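Long-range contacts in serine-pyruvate aminotransferase (AgxT) (Sulfolobus solfataricus, PDB 3ZRR), which probably transfers amino groups between L-serine or L-alanine and keto acids such as pyruvate or glyoxylate, using pyridoxal 5'-phosphate: residues Val83-Phe88 against Leu106-Gly111; Val136-Gly141 against Asn299-Val304; Leu191-Gly196 against Leu250-Ala255; Gly286-Ala291 against Gly303-Val308. All coordinates share one frame; numbering follows the deposited sequence.

How the interactions relate
Interactions 1, 2 and 4 adjoin one another through the fold. Interaction 1 lies at the edge of the seven-stranded mixed sheet and closes before the others open along the chain. It touches interaction 2, whose centre is about 12 Å away, through a probable hydrogen bond from F88 N to E137 OE2. Both contacts reach the cofactor analogue PXG. Interactions 2 and 4 end on the same strand, 301-305, and share G303, V304 and water 2; their centres are also about 12 Å apart. The four-stranded antiparallel sheet is thus tied to the cofactor site. Interaction 3 stands on the opposite side of the chain's centre from interactions 1 and 2. Along the sequence it is nested inside the long loop that interaction 2 closes.

Interaction 1. Residues Val83-Phe88 against Leu106-Gly111; sequences VSNGVF and LRPSPG. With PXG (3-[O-phosphonopyridoxyl]--amino-benzoic acid), chain C.
The P108 ring overlaps the turn S84-N85, with its CD 3.2 Å from S84 O and its CG 3.5 Å from N85 OD1. The N85 side chain and the proline ring cross at about a right angle. The N85 side chain starts away from 106-111; with CG anti to the carbonyl carbon (chi1 -60°), OD1 still comes round to P108. The polar ends of this amide are held elsewhere: OD1 accepts from V114 N and ND2 pairs with E144. S84 O also receives a CA-H...O contact from R107 CA at 3.5 Å.

Just before these residues, strands 79-83 and 102-106 run parallel as neighbours at one edge of the large sheet. Helix 87-96 lies between them in the chain, so this is a beta-alpha-beta crossover of the aminotransferase fold. V83 pairs with L106, and their side chains share one face of the sheet. S84 N donates to L106 O at 2.9 Å. Past the strand ends the chains separate. Water 1 then joins them, donating to N85 O at 2.9 Å and accepting from G111 N at 2.9 Å. R107 reaches back to the crossover helix, with salt bridges to D90 and E93. D90 also takes S84 OG.

G86 is the N-cap of that helix. Two residues on, the F88 ring lies over the pyridine of PXG, its CE1 3.4 Å from PXG C4. V87 CG1 covers the other face of the F88 ring, and Y240 of the second subunit packs against F88.

Interaction 2. Residues Val136-Gly141 against Asn299-Val304; sequences VETSTG and NTVTGV. With PXG (3-[O-phosphonopyridoxyl]--amino-benzoic acid), chain C.
V301 faces the turn at T138 with both its methyl groups. CG1 is anti to the backbone N (chi1 -179°) and meets T138 O at 3.5 Å. CG2 points instead at T138 CG2, 4.2 Å away. V136 and T300 approach at a slant, and V136 CG1 rests 3.7 Å from T300 OG1. That hydroxyl is already bonded to S166 O.

G141 lies against the V301 backbone, its CA 3.4 Å from V301 O. A CB here would run into that oxygen. The turn 138-141 between short strands 136-137 and 142-143 closes on E137 O, which accepts from both T140 N and G141 N. The E137 carboxylate supports the same turn: OE2 takes S139 OG at 2.7 Å from above its plane, and S139 N on its anti side.

T138 CG2 lies between the V301 methyl and PXG, 3.9 Å from PXG C9. T138 OG1 and PXG O3 share a short hydrogen bond of 2.5 Å, and OG1 also bonds S166 OG. A valine in place of T138 would keep the branched shape but would probably leave PXG O3 and S166 OG each without this hydroxyl partner. Water 2 links the segments, donating to T140 O and accepting from G303 N. No direct hydrogen bond joins 136-141 to 299-304. Van der Waals contacts and this water join the cofactor-binding turn to 299-304, while the T138 hydroxyl is shared between PXG and S166.

Interaction 3. Residues Leu191-Gly196 against Leu250-Ala255; sequences LGSAAG and LQLAEA
A255 N donates to Q251 O at 3.0 Å, closing the helical turn on which S193 rests. The contact joins helix 246-262 to the loop between strands 182-186 and 197-202 of the large sheet. These two strands are antiparallel neighbours in this class-V aminotransferase fold. Q188, which binds the cofactor, lies earlier in the same connection, and its side chain is about 6 Å from that of S193.

S193 is the main side chain on the loop side. Its OG lies anti to the backbone N (chi1 -170°), which extends it over the helix backbone. There it meets L252 CA at 3.4 Å and the carbonyl carbon Q251 C at 3.5 Å. L252 N is also near, but the angle is too poor for a hydrogen bond. S193 CB meets A255 CB at 3.8 Å. It also approaches L252 CD1, at 4.2 Å. The serine thus sits among Q251, L252 and A255, three residues on one side of the helix.

L252 also packs on L197 and L199 of strand 197-202. L252 and A253 touch helix 31-48 as well. L191 contributes its carbonyl, with O 4.1 Å from A255 CB. H247 of the second subunit packs on A194, so the loop lies near the subunit interface. The Q251 amide gives its NE2 to L18 O, while its OE1 lies 3.3 Å from the A194 CB methyl.

Interaction 4. Residues Gly286-Ala291 against Gly303-Val308; sequences GLEIVA and GVILKV. With CA (calcium ion), chain F.
E288 O accepts from I305 N at 2.9 Å. The two residues belong to a beta hairpin of strands 288-289 and 301-305, at the edge of a four-stranded antiparallel sheet. The second direct backbone bond runs from V290 N to G303 O. Water 3 fills in where the strands part: it accepts from E288 N and K307 NZ, and donates to I305 O at 2.7 Å. Water 2 accepts from A291 N as well as from G303 N.

E288 CG is anti to the backbone N (chi1 -169°) and the chain stays extended beyond it, which carries the carboxylate out to the calcium ion and K307. Both oxygens hold the ion, OE2 at 2.5 Å and OE1 more loosely at 2.8 Å. OE2 also takes R292 NH2. K307 NZ forms a salt bridge to OE1 at 2.9 Å, met on the anti side. Calcium and two cationic side chains would be expected to keep this acid ionised.

I305 crosses the E288 side chain at a slant, with CD1 3.8 Å from E288 CD, while its CG1 meets V290 CG2. An alanine in place of I305 would probably open a gap beside V290 CG2 and remove apolar support from the E288 carboxylate. V290 CG2 also packs on G303, where any CB would strike it. L287 CD1 touches V304 CG1 beside helix 264-284. Next to the V290 bond, I289 CA makes a CA-H...O contact to G303 O at 3.4 Å.

Interaction 1. Residues Val83-Phe88 against Leu106-Gly111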
loop_
_atom_site.group_PDB
_atom_site.type_symbol
_atom_site.label_atom_id
_atom_site.label_comp_id
_atom_site.label_asym_id
_atom_site.label_seq_id
_atom_site.Cartn_x
_atom_site.Cartn_y
_atom_site.Cartn_z
ATOM N N VAL A 83 -31.451 6.940 28.415
ATOM C CA VAL A 83 -30.624 6.896 29.637
ATOM C C VAL A 83 -29.256 7.484 29.272
ATOM O O VAL A 83 -28.417 6.801 28.656
ATOM C CB VAL A 83 -30.496 5.464 30.170
ATOM C CG1 VAL A 83 -29.758 5.454 31.510
ATOM C CG2 VAL A 83 -31.885 4.823 30.369
ATOM N N SER A 84 -29.053 8.760 29.611
ATOM C CA SER A 84 -27.874 9.483 29.148
ATOM C C SER A 84 -26.892 9.836 30.258
ATOM O O SER A 84 -27.202 10.644 31.151
ATOM C CB SER A 84 -28.255 10.770 28.450
ATOM O OG SER A 84 -27.093 11.565 28.268
ATOM N N ASN A 85 -25.684 9.283 30.138
ATOM C CA ASN A 85 -24.578 9.600 31.037
ATOM C C ASN A 85 -23.672 10.724 30.567
ATOM O O ASN A 85 -22.730 11.097 31.261
ATOM C CB ASN A 85 -23.787 8.325 31.329
ATOM C CG ASN A 85 -24.659 7.253 31.979
ATOM O OD1 ASN A 85 -25.521 7.562 32.819
ATOM N ND2 ASN A 85 -24.443 6.003 31.610
ATOM N N GLY A 86 -23.949 11.284 29.391
ATOM C CA GLY A 86 -23.227 12.473 28.934
ATOM C C GLY A 86 -23.464 12.773 27.474
ATOM O O GLY A 86 -24.554 12.535 26.973
ATOM N N VAL A 87 -22.429 13.268 26.799
ATOM C CA VAL A 87 -22.521 13.770 25.413
ATOM C C VAL A 87 -23.193 12.806 24.441
ATOM O O VAL A 87 -24.094 13.178 23.711
ATOM C CB VAL A 87 -21.091 14.122 24.862
ATOM C CG1 VAL A 87 -21.139 14.509 23.382
ATOM C CG2 VAL A 87 -20.508 15.249 25.626
ATOM N N PHE A 88 -22.747 11.559 24.429
ATOM C CA PHE A 88 -23.258 10.634 23.440
ATOM C C PHE A 88 -24.640 10.043 23.782
ATOM O O PHE A 88 -25.424 9.745 22.907
ATOM C CB PHE A 88 -22.167 9.633 23.034
ATOM C CG PHE A 88 -21.071 10.284 22.245
ATOM C CD1 PHE A 88 -21.289 10.663 20.916
ATOM C CD2 PHE A 88 -19.855 10.607 22.855
ATOM C CE1 PHE A 88 -20.290 11.336 20.193
ATOM C CE2 PHE A 88 -18.858 11.294 22.140
ATOM C CZ PHE A 88 -19.075 11.639 20.806
ATOM N N LEU A 106 -33.302 10.445 31.243
ATOM C CA LEU A 106 -32.744 10.296 32.593
ATOM C C LEU A 106 -31.245 10.597 32.562
ATOM O O LEU A 106 -30.522 10.044 31.724
ATOM C CB LEU A 106 -32.938 8.879 33.122
ATOM C CG LEU A 106 -34.355 8.338 33.306
ATOM C CD1 LEU A 106 -34.279 6.877 33.714
ATOM C CD2 LEU A 106 -35.135 9.159 34.358
ATOM N N ARG A 107 -30.788 11.464 33.466
ATOM C CA ARG A 107 -29.361 11.796 33.596
ATOM C C ARG A 107 -28.928 11.629 35.061
ATOM O O ARG A 107 -29.710 11.955 35.957
ATOM C CB ARG A 107 -29.120 13.236 33.169
ATOM C CG ARG A 107 -29.348 13.460 31.694
ATOM C CD ARG A 107 -28.931 14.842 31.282
ATOM N NE ARG A 107 -29.084 15.022 29.839
ATOM C CZ ARG A 107 -30.188 15.462 29.238
ATOM N NH1 ARG A 107 -31.266 15.775 29.944
ATOM N NH2 ARG A 107 -30.220 15.588 27.917
ATOM N N PRO A 108 -27.687 11.145 35.311
ATOM C CA PRO A 108 -27.179 11.061 36.694
ATOM C C PRO A 108 -26.365 12.319 37.049
ATOM O O PRO A 108 -26.328 13.264 36.253
ATOM C CB PRO A 108 -26.263 9.851 36.620
ATOM C CG PRO A 108 -25.592 10.049 35.227
ATOM C CD PRO A 108 -26.677 10.671 34.338
ATOM N N SER A 109 -25.731 12.342 38.232
ATOM C CA SER A 109 -24.806 13.425 38.590
ATOM C C SER A 109 -23.622 13.399 37.629
ATOM O O SER A 109 -23.336 12.361 37.053
ATOM C CB SER A 109 -24.319 13.278 40.038
ATOM O OG SER A 109 -25.199 13.944 40.916
ATOM N N PRO A 110 -22.932 14.552 37.436
ATOM C CA PRO A 110 -21.863 14.455 36.421
ATOM C C PRO A 110 -20.875 13.316 36.694
ATOM O O PRO A 110 -20.432 13.135 37.820
ATOM C CB PRO A 110 -21.148 15.791 36.526
ATOM C CG PRO A 110 -22.242 16.786 37.012
ATOM C CD PRO A 110 -23.159 15.946 37.893
ATOM N N GLY A 111 -20.538 12.549 35.666
ATOM C CA GLY A 111 -19.519 11.508 35.799
ATOM C C GLY A 111 -20.010 10.247 36.491
ATOM O O GLY A 111 -19.245 9.310 36.680
HETATM N N1 PXG C . -21.661 7.093 20.425
HETATM C C2 PXG C . -20.482 7.038 21.081
HETATM C C2A PXG C . -20.405 6.367 22.439
HETATM C C3 PXG C . -19.336 7.585 20.488
HETATM O O3 PXG C . -18.162 7.500 21.160
HETATM C C5 PXG C . -20.632 8.244 18.587
HETATM C C6 PXG C . -21.767 7.670 19.201
HETATM C C5A PXG C . -20.769 8.908 17.210
HETATM O OP4 PXG C . -20.015 8.135 16.273
HETATM P P PXG C . -19.635 8.737 14.855
HETATM O OP1 PXG C . -18.957 7.573 14.185
HETATM O OP2 PXG C . -18.768 9.951 15.161
HETATM O OP3 PXG C . -20.994 9.124 14.310
HETATM C C4 PXG C . -19.403 8.187 19.235
HETATM C C4A PXG C . -18.184 8.782 18.547
HETATM C C7 PXG C . -14.064 12.472 21.200
HETATM C C8 PXG C . -14.792 11.813 20.065
HETATM O O2 PXG C . -14.199 13.712 21.370
HETATM C C9 PXG C . -15.582 10.676 20.282
HETATM C C10 PXG C . -16.257 10.078 19.216
HETATM C C11 PXG C . -16.110 10.634 17.943
HETATM C C12 PXG C . -15.315 11.765 17.722
HETATM C C13 PXG C . -14.655 12.352 18.791
HETATM O O8 PXG C . -13.331 11.753 21.925
HETATM N N9 PXG C . -17.033 8.980 19.403
HETATM O O HOH W 1 -22.140 13.152 33.293
#

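Interaction 2. Residues Val136-Gly141 against Asn299-Val304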
loop_
_atom_site.group_PDB
_atom_site.type_symbol
_atom_site.label_atom_id
_atom_site.label_comp_id
_atom_site.label_asym_id
_atom_site.label_seq_id
_atom_site.Cartn_x
_atom_site.Cartn_y
_atom_site.Cartn_z
ATOM N N VAL A 136 -20.675 2.493 26.800
ATOM C CA VAL A 136 -19.606 3.331 27.359
ATOM C C VAL A 136 -19.793 4.762 26.876
ATOM O O VAL A 136 -19.868 5.010 25.669
ATOM C CB VAL A 136 -18.203 2.832 26.961
ATOM C CG1 VAL A 136 -17.101 3.898 27.294
ATOM C CG2 VAL A 136 -17.882 1.517 27.645
ATOM N N GLU A 137 -19.882 5.684 27.831
ATOM C CA GLU A 137 -20.023 7.108 27.538
ATOM C C GLU A 137 -18.643 7.700 27.364
ATOM O O GLU A 137 -17.892 7.908 28.333
ATOM C CB GLU A 137 -20.816 7.855 28.630
ATOM C CG GLU A 137 -20.820 9.365 28.447
ATOM C CD GLU A 137 -21.339 9.790 27.071
ATOM O OE1 GLU A 137 -22.495 9.455 26.748
ATOM O OE2 GLU A 137 -20.595 10.468 26.328
ATOM N N THR A 138 -18.322 7.973 26.106
ATOM C CA THR A 138 -16.982 8.325 25.692
ATOM C C THR A 138 -16.531 9.629 26.333
ATOM O O THR A 138 -15.343 9.788 26.613
ATOM C CB THR A 138 -16.930 8.433 24.132
ATOM O OG1 THR A 138 -17.477 7.232 23.589
ATOM C CG2 THR A 138 -15.487 8.585 23.617
ATOM N N SER A 139 -17.466 10.552 26.578
ATOM C CA SER A 139 -17.089 11.854 27.112
ATOM C C SER A 139 -16.601 11.798 28.570
ATOM O O SER A 139 -15.904 12.690 29.015
ATOM C CB SER A 139 -18.243 12.845 26.987
ATOM O OG SER A 139 -19.364 12.370 27.735
ATOM N N THR A 140 -16.936 10.740 29.289
ATOM C CA THR A 140 -16.582 10.634 30.708
ATOM C C THR A 140 -15.878 9.319 31.074
ATOM O O THR A 140 -15.367 9.185 32.175
ATOM C CB THR A 140 -17.838 10.739 31.634
ATOM O OG1 THR A 140 -18.715 9.619 31.395
ATOM C CG2 THR A 140 -18.587 12.084 31.463
ATOM N N GLY A 141 -15.882 8.348 30.172
ATOM C CA GLY A 141 -15.238 7.057 30.421
ATOM C C GLY A 141 -16.042 6.131 31.323
ATOM O O GLY A 141 -15.497 5.200 31.911
ATOM N N ASN A 299 -13.143 0.205 30.068
ATOM C CA ASN A 299 -11.850 -0.309 29.622
ATOM C C ASN A 299 -11.393 0.204 28.247
ATOM O O ASN A 299 -10.447 -0.334 27.662
ATOM C CB ASN A 299 -11.849 -1.836 29.733
ATOM C CG ASN A 299 -11.899 -2.308 31.194
ATOM O OD1 ASN A 299 -11.554 -1.567 32.116
ATOM N ND2 ASN A 299 -12.316 -3.540 31.397
ATOM N N THR A 300 -12.037 1.287 27.774
ATOM C CA THR A 300 -11.681 1.946 26.513
ATOM C C THR A 300 -11.328 3.421 26.685
ATOM O O THR A 300 -10.546 3.974 25.895
ATOM C CB THR A 300 -12.806 1.823 25.451
ATOM O OG1 THR A 300 -14.033 2.388 25.960
ATOM C CG2 THR A 300 -13.014 0.366 25.088
ATOM N N VAL A 301 -11.888 4.051 27.716
ATOM C CA VAL A 301 -11.703 5.503 27.966
ATOM C C VAL A 301 -11.555 5.822 29.457
ATOM O O VAL A 301 -12.305 5.315 30.277
ATOM C CB VAL A 301 -12.856 6.346 27.348
ATOM C CG1 VAL A 301 -12.650 7.831 27.586
ATOM C CG2 VAL A 301 -12.949 6.120 25.857
ATOM N N THR A 302 -10.575 6.655 29.797
ATOM C CA THR A 302 -10.361 7.080 31.175
ATOM C C THR A 302 -10.161 8.574 31.192
ATOM O O THR A 302 -9.339 9.105 30.442
ATOM C CB THR A 302 -9.137 6.376 31.814
ATOM O OG1 THR A 302 -9.311 4.954 31.716
ATOM C CG2 THR A 302 -9.034 6.729 33.299
ATOM N N GLY A 303 -10.943 9.254 32.019
ATOM C CA GLY A 303 -10.799 10.689 32.196
ATOM C C GLY A 303 -9.869 10.958 33.368
ATOM O O GLY A 303 -9.938 10.291 34.400
ATOM N N VAL A 304 -8.988 11.934 33.193
ATOM C CA VAL A 304 -7.929 12.202 34.158
ATOM C C VAL A 304 -8.082 13.640 34.621
ATOM O O VAL A 304 -7.927 14.571 33.835
ATOM C CB VAL A 304 -6.533 11.988 33.529
ATOM C CG1 VAL A 304 -5.438 12.235 34.554
ATOM C CG2 VAL A 304 -6.400 10.551 32.955
HETATM N N1 PXG C . -21.661 7.093 20.425
HETATM C C2 PXG C . -20.482 7.038 21.081
HETATM C C2A PXG C . -20.405 6.367 22.439
HETATM C C3 PXG C . -19.336 7.585 20.488
HETATM O O3 PXG C . -18.162 7.500 21.160
HETATM C C5 PXG C . -20.632 8.244 18.587
HETATM C C6 PXG C . -21.767 7.670 19.201
HETATM C C5A PXG C . -20.769 8.908 17.210
HETATM O OP4 PXG C . -20.015 8.135 16.273
HETATM P P PXG C . -19.635 8.737 14.855
HETATM O OP1 PXG C . -18.957 7.573 14.185
HETATM O OP2 PXG C . -18.768 9.951 15.161
HETATM O OP3 PXG C . -20.994 9.124 14.310
HETATM C C4 PXG C . -19.403 8.187 19.235
HETATM C C4A PXG C . -18.184 8.782 18.547
HETATM C C7 PXG C . -14.064 12.472 21.200
HETATM C C8 PXG C . -14.792 11.813 20.065
HETATM O O2 PXG C . -14.199 13.712 21.370
HETATM C C9 PXG C . -15.582 10.676 20.282
HETATM C C10 PXG C . -16.257 10.078 19.216
HETATM C C11 PXG C . -16.110 10.634 17.943
HETATM C C12 PXG C . -15.315 11.765 17.722
HETATM C C13 PXG C . -14.655 12.352 18.791
HETATM O O8 PXG C . -13.331 11.753 21.925
HETATM N N9 PXG C . -17.033 8.980 19.403
HETATM O O HOH W 2 -13.142 8.320 33.736
#

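Interaction 3. Residues Leu191-Gly196 against Leu250-Ala255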
loop_
_atom_site.group_PDB
_atom_site.type_symbol
_atom_site.label_atom_id
_atom_site.label_comp_id
_atom_site.label_asym_id
_atom_site.label_seq_id
_atom_site.Cartn_x
_atom_site.Cartn_y
_atom_site.Cartn_z
ATOM N N LEU A 191 -13.378 -1.466 17.459
ATOM C CA LEU A 191 -13.082 -2.419 16.379
ATOM C C LEU A 191 -11.758 -2.110 15.662
ATOM O O LEU A 191 -11.171 -2.998 15.038
ATOM C CB LEU A 191 -14.231 -2.509 15.358
ATOM C CG LEU A 191 -15.573 -3.040 15.909
ATOM C CD1 LEU A 191 -16.642 -2.969 14.842
ATOM C CD2 LEU A 191 -15.433 -4.472 16.460
ATOM N N GLY A 192 -11.307 -0.855 15.730
ATOM C CA GLY A 192 -9.990 -0.461 15.190
ATOM C C GLY A 192 -9.808 -0.492 13.693
ATOM O O GLY A 192 -8.696 -0.656 13.208
ATOM N N SER A 193 -10.886 -0.305 12.937
ATOM C CA SER A 193 -10.795 -0.295 11.478
ATOM C C SER A 193 -10.918 1.143 10.951
ATOM O O SER A 193 -10.985 2.090 11.732
ATOM C CB SER A 193 -11.888 -1.200 10.884
ATOM O OG SER A 193 -11.686 -1.405 9.491
ATOM N N ALA A 194 -10.967 1.309 9.636
ATOM C CA ALA A 194 -11.073 2.657 9.039
ATOM C C ALA A 194 -12.491 3.228 9.195
ATOM O O ALA A 194 -13.489 2.479 9.125
ATOM C CB ALA A 194 -10.707 2.605 7.583
ATOM N N ALA A 195 -12.574 4.550 9.369
ATOM C CA ALA A 195 -13.841 5.268 9.562
ATOM C C ALA A 195 -14.695 5.231 8.303
ATOM O O ALA A 195 -14.159 5.173 7.190
ATOM C CB ALA A 195 -13.554 6.754 9.956
ATOM N N GLY A 196 -16.021 5.294 8.482
ATOM C CA GLY A 196 -16.949 5.423 7.357
ATOM C C GLY A 196 -18.188 4.543 7.423
ATOM O O GLY A 196 -19.040 4.642 6.559
ATOM N N LEU A 250 -13.867 -3.515 2.780
ATOM C CA LEU A 250 -12.763 -4.471 2.594
ATOM C C LEU A 250 -11.852 -4.433 3.817
ATOM O O LEU A 250 -11.434 -5.476 4.326
ATOM C CB LEU A 250 -11.946 -4.157 1.317
ATOM C CG LEU A 250 -12.677 -4.350 -0.018
ATOM C CD1 LEU A 250 -11.810 -4.040 -1.210
ATOM C CD2 LEU A 250 -13.209 -5.754 -0.129
ATOM N N GLN A 251 -11.558 -3.219 4.282
ATOM C CA GLN A 251 -10.746 -2.996 5.466
ATOM C C GLN A 251 -11.393 -3.579 6.718
ATOM O O GLN A 251 -10.717 -4.228 7.526
ATOM C CB GLN A 251 -10.435 -1.500 5.615
ATOM C CG GLN A 251 -9.573 -0.989 4.461
ATOM C CD GLN A 251 -9.426 0.537 4.395
ATOM O OE1 GLN A 251 -10.364 1.286 4.632
ATOM N NE2 GLN A 251 -8.231 0.990 4.025
ATOM N N LEU A 252 -12.702 -3.365 6.868
ATOM C CA LEU A 252 -13.464 -3.938 7.985
ATOM C C LEU A 252 -13.385 -5.462 8.017
ATOM O O LEU A 252 -13.279 -6.042 9.091
ATOM C CB LEU A 252 -14.937 -3.485 7.933
ATOM C CG LEU A 252 -15.889 -3.933 9.037
ATOM C CD1 LEU A 252 -15.456 -3.319 10.359
ATOM C CD2 LEU A 252 -17.360 -3.531 8.698
ATOM N N ALA A 253 -13.460 -6.112 6.851
ATOM C CA ALA A 253 -13.394 -7.568 6.795
ATOM C C ALA A 253 -12.072 -8.052 7.364
ATOM O O ALA A 253 -12.019 -9.066 8.083
ATOM C CB ALA A 253 -13.591 -8.089 5.348
ATOM N N GLU A 254 -11.012 -7.323 7.037
ATOM C CA GLU A 254 -9.676 -7.638 7.517
ATOM C C GLU A 254 -9.565 -7.415 9.034
ATOM O O GLU A 254 -8.989 -8.250 9.734
ATOM C CB GLU A 254 -8.627 -6.823 6.761
ATOM C CG GLU A 254 -7.166 -7.099 7.155
ATOM C CD GLU A 254 -6.712 -8.577 7.030
ATOM O OE1 GLU A 254 -7.397 -9.437 6.413
ATOM O OE2 GLU A 254 -5.627 -8.863 7.554
ATOM N N ALA A 255 -10.147 -6.325 9.545
ATOM C CA ALA A 255 -10.216 -6.128 10.991
ATOM C C ALA A 255 -10.939 -7.298 11.670
ATOM O O ALA A 255 -10.457 -7.820 12.673
ATOM C CB ALA A 255 -10.876 -4.787 11.339
#

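Interaction 4. Residues Gly286-Ala291 against Gly303-Val308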
loop_
_atom_site.group_PDB
_atom_site.type_symbol
_atom_site.label_atom_id
_atom_site.label_comp_id
_atom_site.label_asym_id
_atom_site.label_seq_id
_atom_site.Cartn_x
_atom_site.Cartn_y
_atom_site.Cartn_z
ATOM N N GLY A 286 -1.304 9.673 42.092
ATOM C CA GLY A 286 -2.208 10.472 42.894
ATOM C C GLY A 286 -3.196 11.239 42.023
ATOM O O GLY A 286 -3.778 12.243 42.460
ATOM N N LEU A 287 -3.385 10.789 40.783
ATOM C CA LEU A 287 -4.345 11.432 39.889
ATOM C C LEU A 287 -5.723 10.847 40.094
ATOM O O LEU A 287 -5.874 9.625 40.310
ATOM C CB LEU A 287 -3.921 11.312 38.429
ATOM C CG LEU A 287 -2.645 12.083 38.105
ATOM C CD1 LEU A 287 -2.078 11.637 36.728
ATOM C CD2 LEU A 287 -2.822 13.608 38.183
ATOM N N GLU A 288 -6.727 11.720 40.041
ATOM C CA GLU A 288 -8.104 11.304 40.221
ATOM C C GLU A 288 -8.752 10.999 38.866
ATOM O O GLU A 288 -8.544 11.715 37.879
ATOM C CB GLU A 288 -8.858 12.424 40.916
ATOM C CG GLU A 288 -10.244 12.050 41.418
ATOM C CD GLU A 288 -10.942 13.241 42.063
ATOM O OE1 GLU A 288 -10.233 14.217 42.408
ATOM O OE2 GLU A 288 -12.180 13.215 42.245
ATOM N N ILE A 289 -9.540 9.924 38.840
ATOM C CA ILE A 289 -10.272 9.491 37.644
ATOM C C ILE A 289 -11.638 10.221 37.563
ATOM O O ILE A 289 -12.234 10.518 38.591
ATOM C CB ILE A 289 -10.386 7.950 37.635
ATOM C CG1 ILE A 289 -9.007 7.365 37.313
ATOM C CG2 ILE A 289 -11.401 7.455 36.603
ATOM C CD1 ILE A 289 -8.860 5.890 37.608
ATOM N N VAL A 290 -12.101 10.562 36.358
ATOM C CA VAL A 290 -13.373 11.296 36.212
ATOM C C VAL A 290 -14.584 10.430 36.615
ATOM O O VAL A 290 -15.446 10.893 37.384
ATOM C CB VAL A 290 -13.563 11.895 34.792
ATOM C CG1 VAL A 290 -14.969 12.425 34.611
ATOM C CG2 VAL A 290 -12.611 13.029 34.570
ATOM N N ALA A 291 -14.649 9.190 36.132
ATOM C CA ALA A 291 -15.758 8.297 36.514
ATOM C C ALA A 291 -15.909 8.248 38.041
ATOM O O ALA A 291 -14.936 7.990 38.751
ATOM C CB ALA A 291 -15.540 6.932 35.966
ATOM N N GLY A 303 -10.943 9.254 32.019
ATOM C CA GLY A 303 -10.799 10.689 32.196
ATOM C C GLY A 303 -9.869 10.958 33.368
ATOM O O GLY A 303 -9.938 10.291 34.400
ATOM N N VAL A 304 -8.988 11.934 33.193
ATOM C CA VAL A 304 -7.929 12.202 34.158
ATOM C C VAL A 304 -8.082 13.640 34.621
ATOM O O VAL A 304 -7.927 14.571 33.835
ATOM C CB VAL A 304 -6.533 11.988 33.529
ATOM C CG1 VAL A 304 -5.438 12.235 34.554
ATOM C CG2 VAL A 304 -6.400 10.551 32.955
ATOM N N ILE A 305 -8.416 13.812 35.896
ATOM C CA ILE A 305 -8.600 15.151 36.473
ATOM C C ILE A 305 -7.260 15.830 36.777
ATOM O O ILE A 305 -6.363 15.220 37.356
ATOM C CB ILE A 305 -9.467 15.091 37.740
ATOM C CG1 ILE A 305 -10.905 14.768 37.354
ATOM C CG2 ILE A 305 -9.409 16.421 38.523
ATOM C CD1 ILE A 305 -11.738 14.219 38.496
ATOM N N LEU A 306 -7.146 17.085 36.359
ATOM C CA LEU A 306 -5.998 17.910 36.671
ATOM C C LEU A 306 -6.413 18.979 37.682
ATOM O O LEU A 306 -7.460 19.615 37.531
ATOM C CB LEU A 306 -5.413 18.535 35.398
ATOM C CG LEU A 306 -4.894 17.515 34.362
ATOM C CD1 LEU A 306 -4.480 18.180 33.083
ATOM C CD2 LEU A 306 -3.732 16.688 34.898
ATOM N N LYS A 307 -5.606 19.149 38.725
ATOM C CA LYS A 307 -5.879 20.148 39.768
ATOM C C LYS A 307 -5.192 21.476 39.472
ATOM O O LYS A 307 -5.659 22.529 39.900
ATOM C CB LYS A 307 -5.436 19.636 41.143
ATOM C CG LYS A 307 -6.023 18.310 41.595
ATOM C CD LYS A 307 -7.553 18.307 41.653
ATOM C CE LYS A 307 -8.087 17.139 42.499
ATOM N NZ LYS A 307 -7.860 15.777 41.920
ATOM N N VAL A 308 -4.079 21.424 38.742
ATOM C CA VAL A 308 -3.231 22.602 38.541
ATOM C C VAL A 308 -2.930 22.858 37.066
ATOM O O VAL A 308 -3.199 23.936 36.557
ATOM C CB VAL A 308 -1.884 22.475 39.326
ATOM C CG1 VAL A 308 -0.951 23.630 38.983
ATOM C CG2 VAL A 308 -2.133 22.380 40.840
HETATM CA CA CA F . -12.592 15.645 42.894
HETATM O O HOH W 3 -6.285 14.443 39.977
HETATM O O HOH W 2 -13.142 8.320 33.736
#